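Local coordinates for UPF0045 protein MJ1052 (Methanocaldococcus jannaschii, PDB 2EPI) that is of unknown function but may bind thiamine or a related small molecule, at residues T89-R92 with K93-I97; V40-A44 with M45-L49. All blocks are in the same frame, centred on the assembly; numbering follows the deposited sequence.

Contact 1: residues T89-R92 with K93-I97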
loop_
_atom_site.group_PDB
_atom_site.type_symbol
_atom_site.label_atom_id
_atom_site.label_comp_id
_atom_site.label_asym_id
_atom_site.label_seq_id
_atom_site.Cartn_x
_atom_site.Cartn_y
_atom_site.Cartn_z
ATOM N N THR A 89 -14.668 13.345 -5.211
ATOM C CA THR A 89 -15.384 13.177 -3.951
ATOM C C THR A 89 -15.667 11.716 -3.645
ATOM O O THR A 89 -15.702 10.874 -4.542
ATOM C CB THR A 89 -16.736 13.917 -3.961
ATOM O OG1 THR A 89 -17.588 13.336 -4.958
ATOM C CG2 THR A 89 -16.535 15.389 -4.269
ATOM N N ILE A 90 -15.867 11.431 -2.365
ATOM C CA ILE A 90 -16.172 10.084 -1.908
ATOM C C ILE A 90 -17.531 9.701 -2.484
ATOM O O ILE A 90 -17.748 8.566 -2.906
ATOM C CB ILE A 90 -16.232 10.043 -0.367
ATOM C CG1 ILE A 90 -14.835 10.311 0.209
ATOM C CG2 ILE A 90 -16.776 8.700 0.109
ATOM C CD1 ILE A 90 -14.802 10.385 1.727
ATOM N N GLU A 91 -18.437 10.672 -2.508
ATOM C CA GLU A 91 -19.787 10.469 -3.027
ATOM C C GLU A 91 -19.773 9.952 -4.461
ATOM O O GLU A 91 -20.360 8.912 -4.763
ATOM C CB GLU A 91 -20.570 11.784 -2.979
ATOM C CG GLU A 91 -22.024 11.657 -3.413
ATOM C CD GLU A 91 -22.688 13.002 -3.630
ATOM O OE1 GLU A 91 -22.574 13.872 -2.741
ATOM O OE2 GLU A 91 -23.330 13.187 -4.689
ATOM N N ARG A 92 -19.108 10.684 -5.349
ATOM C CA ARG A 92 -19.052 10.279 -6.745
ATOM C C ARG A 92 -18.406 8.908 -6.911
ATOM O O ARG A 92 -18.860 8.097 -7.716
ATOM C CB ARG A 92 -18.286 11.307 -7.582
ATOM C CG ARG A 92 -18.405 11.063 -9.080
ATOM C CD ARG A 92 -17.407 11.897 -9.860
ATOM N NE ARG A 92 -16.032 11.532 -9.532
ATOM C CZ ARG A 92 -15.491 10.345 -9.789
ATOM N NH1 ARG A 92 -16.206 9.398 -10.384
ATOM N NH2 ARG A 92 -14.232 10.102 -9.444
ATOM N N LYS A 93 -17.345 8.645 -6.153
ATOM C CA LYS A 93 -16.666 7.356 -6.253
ATOM C C LYS A 93 -17.593 6.208 -5.867
ATOM O O LYS A 93 -17.659 5.194 -6.562
ATOM C CB LYS A 93 -15.422 7.321 -5.359
ATOM C CG LYS A 93 -14.334 8.309 -5.757
ATOM C CD LYS A 93 -12.968 7.861 -5.255
ATOM C CE LYS A 93 -12.513 6.597 -5.974
ATOM N NZ LYS A 93 -11.154 6.150 -5.564
ATOM N N LEU A 94 -18.309 6.373 -4.761
ATOM C CA LEU A 94 -19.215 5.330 -4.293
ATOM C C LEU A 94 -20.444 5.149 -5.174
ATOM O O LEU A 94 -20.883 4.024 -5.400
ATOM C CB LEU A 94 -19.645 5.611 -2.852
ATOM C CG LEU A 94 -18.527 5.550 -1.808
ATOM C CD1 LEU A 94 -19.105 5.810 -0.425
ATOM C CD2 LEU A 94 -17.847 4.187 -1.858
ATOM N N LYS A 95 -21.006 6.246 -5.670
ATOM C CA LYS A 95 -22.181 6.144 -6.526
ATOM C C LYS A 95 -21.811 5.513 -7.864
ATOM O O LYS A 95 -22.606 4.789 -8.468
ATOM C CB LYS A 95 -22.807 7.525 -6.736
ATOM C CG LYS A 95 -23.439 8.085 -5.471
ATOM C CD LYS A 95 -24.162 9.400 -5.715
ATOM C CE LYS A 95 -24.807 9.899 -4.430
ATOM N NZ LYS A 95 -25.537 11.185 -4.610
ATOM N N ALA A 96 -20.590 5.781 -8.317
ATOM C CA ALA A 96 -20.104 5.233 -9.574
ATOM C C ALA A 96 -20.045 3.713 -9.474
ATOM O O ALA A 96 -20.253 3.008 -10.459
ATOM C CB ALA A 96 -18.720 5.790 -9.884
ATOM N N ILE A 97 -19.765 3.223 -8.271
ATOM C CA ILE A 97 -19.662 1.790 -8.012
ATOM C C ILE A 97 -21.020 1.192 -7.650
ATOM O O ILE A 97 -21.136 -0.009 -7.400
ATOM C CB ILE A 97 -18.672 1.517 -6.857
ATOM C CG1 ILE A 97 -17.315 2.144 -7.179
ATOM C CG2 ILE A 97 -18.512 0.023 -6.639
ATOM C CD1 ILE A 97 -16.695 1.647 -8.475
#
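Lys95 reaches back over one helical turn to Glu91, and each atom of its side chain finds something there. Its CG lies beside the backbone N, anti to the carbonyl carbon (chi1 -69°), and this turns the chain toward the preceding turn. Lys95 CB rests 3.4 Å from Glu91 O, and Lys95 CG is about as near, 3.3 Å from the same Glu91 O, an oxygen that also accepts the backbone N-H of Lys95. Farther out, Lys95 CD passes 3.9 Å from Glu91 CG. Lys95 CE comes closer, 3.4 Å from Glu91 CG, so the two aliphatic stems touch before the charges meet. Lys95 NZ completes the reach as a salt bridge, 3.0 Å from Glu91 OE2. The ammonium comes from above the carboxylate plane, 59° out of it. This i to i+4 pair lies on an exposed side of the short C-terminal helix 90-96.

Thr89 is the N-cap of that helix: its OG1 accepts from Arg92 N at 3.1 Å in a nearly straight bond (165°), satisfying a backbone N-H of the first turn that has no helical carbonyl before it to bond. The following i to i+4 amide bonds, from Lys93 N to Thr89 O onward, carry the helix on. On another side, Ile90 and Leu94 lie alongside each other and point the same way, with Ile90 CG2 3.7 Å from Leu94 CD1. Lys93 bends at chi3 and sends its NZ to a salt bridge with Asp81 and a hydrogen bond to Ala44 O of the second subunit. Arg92 folds back so that one face of its guanidinium lies over Lys93 N, while its NE bonds Glu87 O.

Contact 2: residues V40-A44 with M45-L49; sequences VETNA and MGTVL
A chi1 of 61° sets CG of Asn43 between its own backbone N and carbonyl carbon, and from there OD1 accepts the backbone N-H of Met45. That bond, Met45 N to Asn43 OD1 at 2.7 Å, closes an Asx turn at the bend of the beta hairpin formed by strands 39-43 and 46-50. Thr42 (chi1 -66°) and Thr47 (chi1 -62°) both place OG1 anti to the carbonyl carbon, which brings the two hydroxyls together across the strands. Thr42 OG1 and Thr47 OG1 are 3.2 Å apart and hydrogen-bonded, either being able to donate.

Along the same face Val40 CG1 presses on Thr47 CG2 at 3.5 Å, a tight methyl contact, and Val40 lies beside Leu49. Helix 23-33 covers this face through Ile30 and Phe33. Glu41 and Val48 form an antiparallel hydrogen-bonded pair; Glu41 N reaches Val48 O at 2.9 Å. The remaining amide end of Asn43, ND2, bonds Glu10 OE2 on the adjoining strand 6-16.

An alanine at Asn43 would be likely to leave Met45 N without its side-chain acceptor, Glu10 without this amide donor and the turn less firmly held. One carboxamide thus serves two tasks, its oxygen fixing the bend and its nitrogen tying the hairpin to the neighbouring strand.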
loop_
_atom_site.group_PDB
_atom_site.type_symbol
_atom_site.label_atom_id
_atom_site.label_comp_id
_atom_site.label_asym_id
_atom_site.label_seq_id
_atom_site.Cartn_x
_atom_site.Cartn_y
_atom_site.Cartn_z
ATOM N N VAL A 40 -14.254 12.688 6.757
ATOM C CA VAL A 40 -13.551 11.519 7.280
ATOM C C VAL A 40 -14.438 10.277 7.318
ATOM O O VAL A 40 -15.480 10.268 7.977
ATOM C CB VAL A 40 -13.023 11.807 8.705
ATOM C CG1 VAL A 40 -12.185 10.648 9.206
ATOM C CG2 VAL A 40 -12.207 13.094 8.705
ATOM N N GLU A 41 -14.017 9.232 6.611
ATOM C CA GLU A 41 -14.755 7.976 6.553
ATOM C C GLU A 41 -13.833 6.830 6.957
ATOM O O GLU A 41 -13.072 6.322 6.141
ATOM C CB GLU A 41 -15.283 7.728 5.137
ATOM C CG GLU A 41 -16.353 8.713 4.682
ATOM C CD GLU A 41 -17.576 8.696 5.580
ATOM O OE1 GLU A 41 -18.019 7.592 5.953
ATOM O OE2 GLU A 41 -18.100 9.784 5.906
ATOM N N THR A 42 -13.911 6.434 8.221
ATOM C CA THR A 42 -13.077 5.358 8.748
ATOM C C THR A 42 -13.650 3.976 8.469
ATOM O O THR A 42 -14.848 3.743 8.625
ATOM C CB THR A 42 -12.897 5.496 10.280
ATOM O OG1 THR A 42 -12.152 6.685 10.570
ATOM C CG2 THR A 42 -12.150 4.289 10.847
ATOM N N ASN A 43 -12.791 3.069 8.026
ATOM C CA ASN A 43 -13.203 1.699 7.780
ATOM C C ASN A 43 -12.308 0.803 8.633
ATOM O O ASN A 43 -11.442 1.298 9.357
ATOM C CB ASN A 43 -13.128 1.352 6.282
ATOM C CG ASN A 43 -11.732 1.479 5.700
ATOM O OD1 ASN A 43 -10.846 0.678 5.999
ATOM N ND2 ASN A 43 -11.537 2.480 4.843
ATOM N N ALA A 44 -12.514 -0.505 8.567
ATOM C CA ALA A 44 -11.741 -1.434 9.377
ATOM C C ALA A 44 -10.258 -1.570 9.036
ATOM O O ALA A 44 -9.516 -2.183 9.797
ATOM C CB ALA A 44 -12.405 -2.813 9.345
ATOM N N MET A 45 -9.818 -1.003 7.913
ATOM C CA MET A 45 -8.411 -1.123 7.521
ATOM C C MET A 45 -7.676 0.204 7.291
ATOM O O MET A 45 -6.494 0.218 6.941
ATOM C CB MET A 45 -8.296 -1.982 6.258
ATOM C CG MET A 45 -8.646 -3.459 6.461
ATOM S SD MET A 45 -7.477 -4.319 7.557
ATOM C CE MET A 45 -6.063 -4.546 6.463
ATOM N N GLY A 46 -8.371 1.312 7.485
ATOM C CA GLY A 46 -7.749 2.609 7.290
ATOM C C GLY A 46 -8.820 3.673 7.334
ATOM O O GLY A 46 -9.970 3.384 7.671
ATOM N N THR A 47 -8.445 4.902 7.003
ATOM C CA THR A 47 -9.393 6.008 6.994
ATOM C C THR A 47 -9.363 6.705 5.645
ATOM O O THR A 47 -8.294 7.037 5.140
ATOM C CB THR A 47 -9.055 7.039 8.074
ATOM O OG1 THR A 47 -9.146 6.424 9.364
ATOM C CG2 THR A 47 -10.026 8.220 8.005
ATOM N N VAL A 48 -10.538 6.916 5.061
ATOM C CA VAL A 48 -10.642 7.597 3.777
ATOM C C VAL A 48 -10.887 9.074 4.066
ATOM O O VAL A 48 -11.671 9.420 4.948
ATOM C CB VAL A 48 -11.802 7.019 2.919
ATOM C CG1 VAL A 48 -12.054 7.904 1.699
ATOM C CG2 VAL A 48 -11.449 5.611 2.477
ATOM N N LEU A 49 -10.199 9.941 3.334
ATOM C CA LEU A 49 -10.338 11.375 3.537
ATOM C C LEU A 49 -10.645 12.047 2.212
ATOM O O LEU A 49 -10.233 11.571 1.153
ATOM C CB LEU A 49 -9.036 11.958 4.111
ATOM C CG LEU A 49 -8.458 11.308 5.370
ATOM C CD1 LEU A 49 -7.027 11.795 5.598
ATOM C CD2 LEU A 49 -9.346 11.633 6.564
#

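How the contacts relate
Contact 2 comes first along the chain, and contact 1 follows after helix 53-68 and strand 73-83; their centres are 15 Å apart. The hairpin of contact 2 lies at one edge of the chain's own four-stranded antiparallel sheet, with strand 39-43 outermost, while contact 1 belongs to the terminal helix 90-96. They meet at Ile90, whose CD1 packs 3.7 Å from Val48 CG1 and equally near Glu41 CG, on the face of the hairpin that bears those two residues. Both also touch the second subunit, where Thr42 packs on Ile97 of the other copy. Hairpin and helix therefore share a subunit interface of the four-chain assembly.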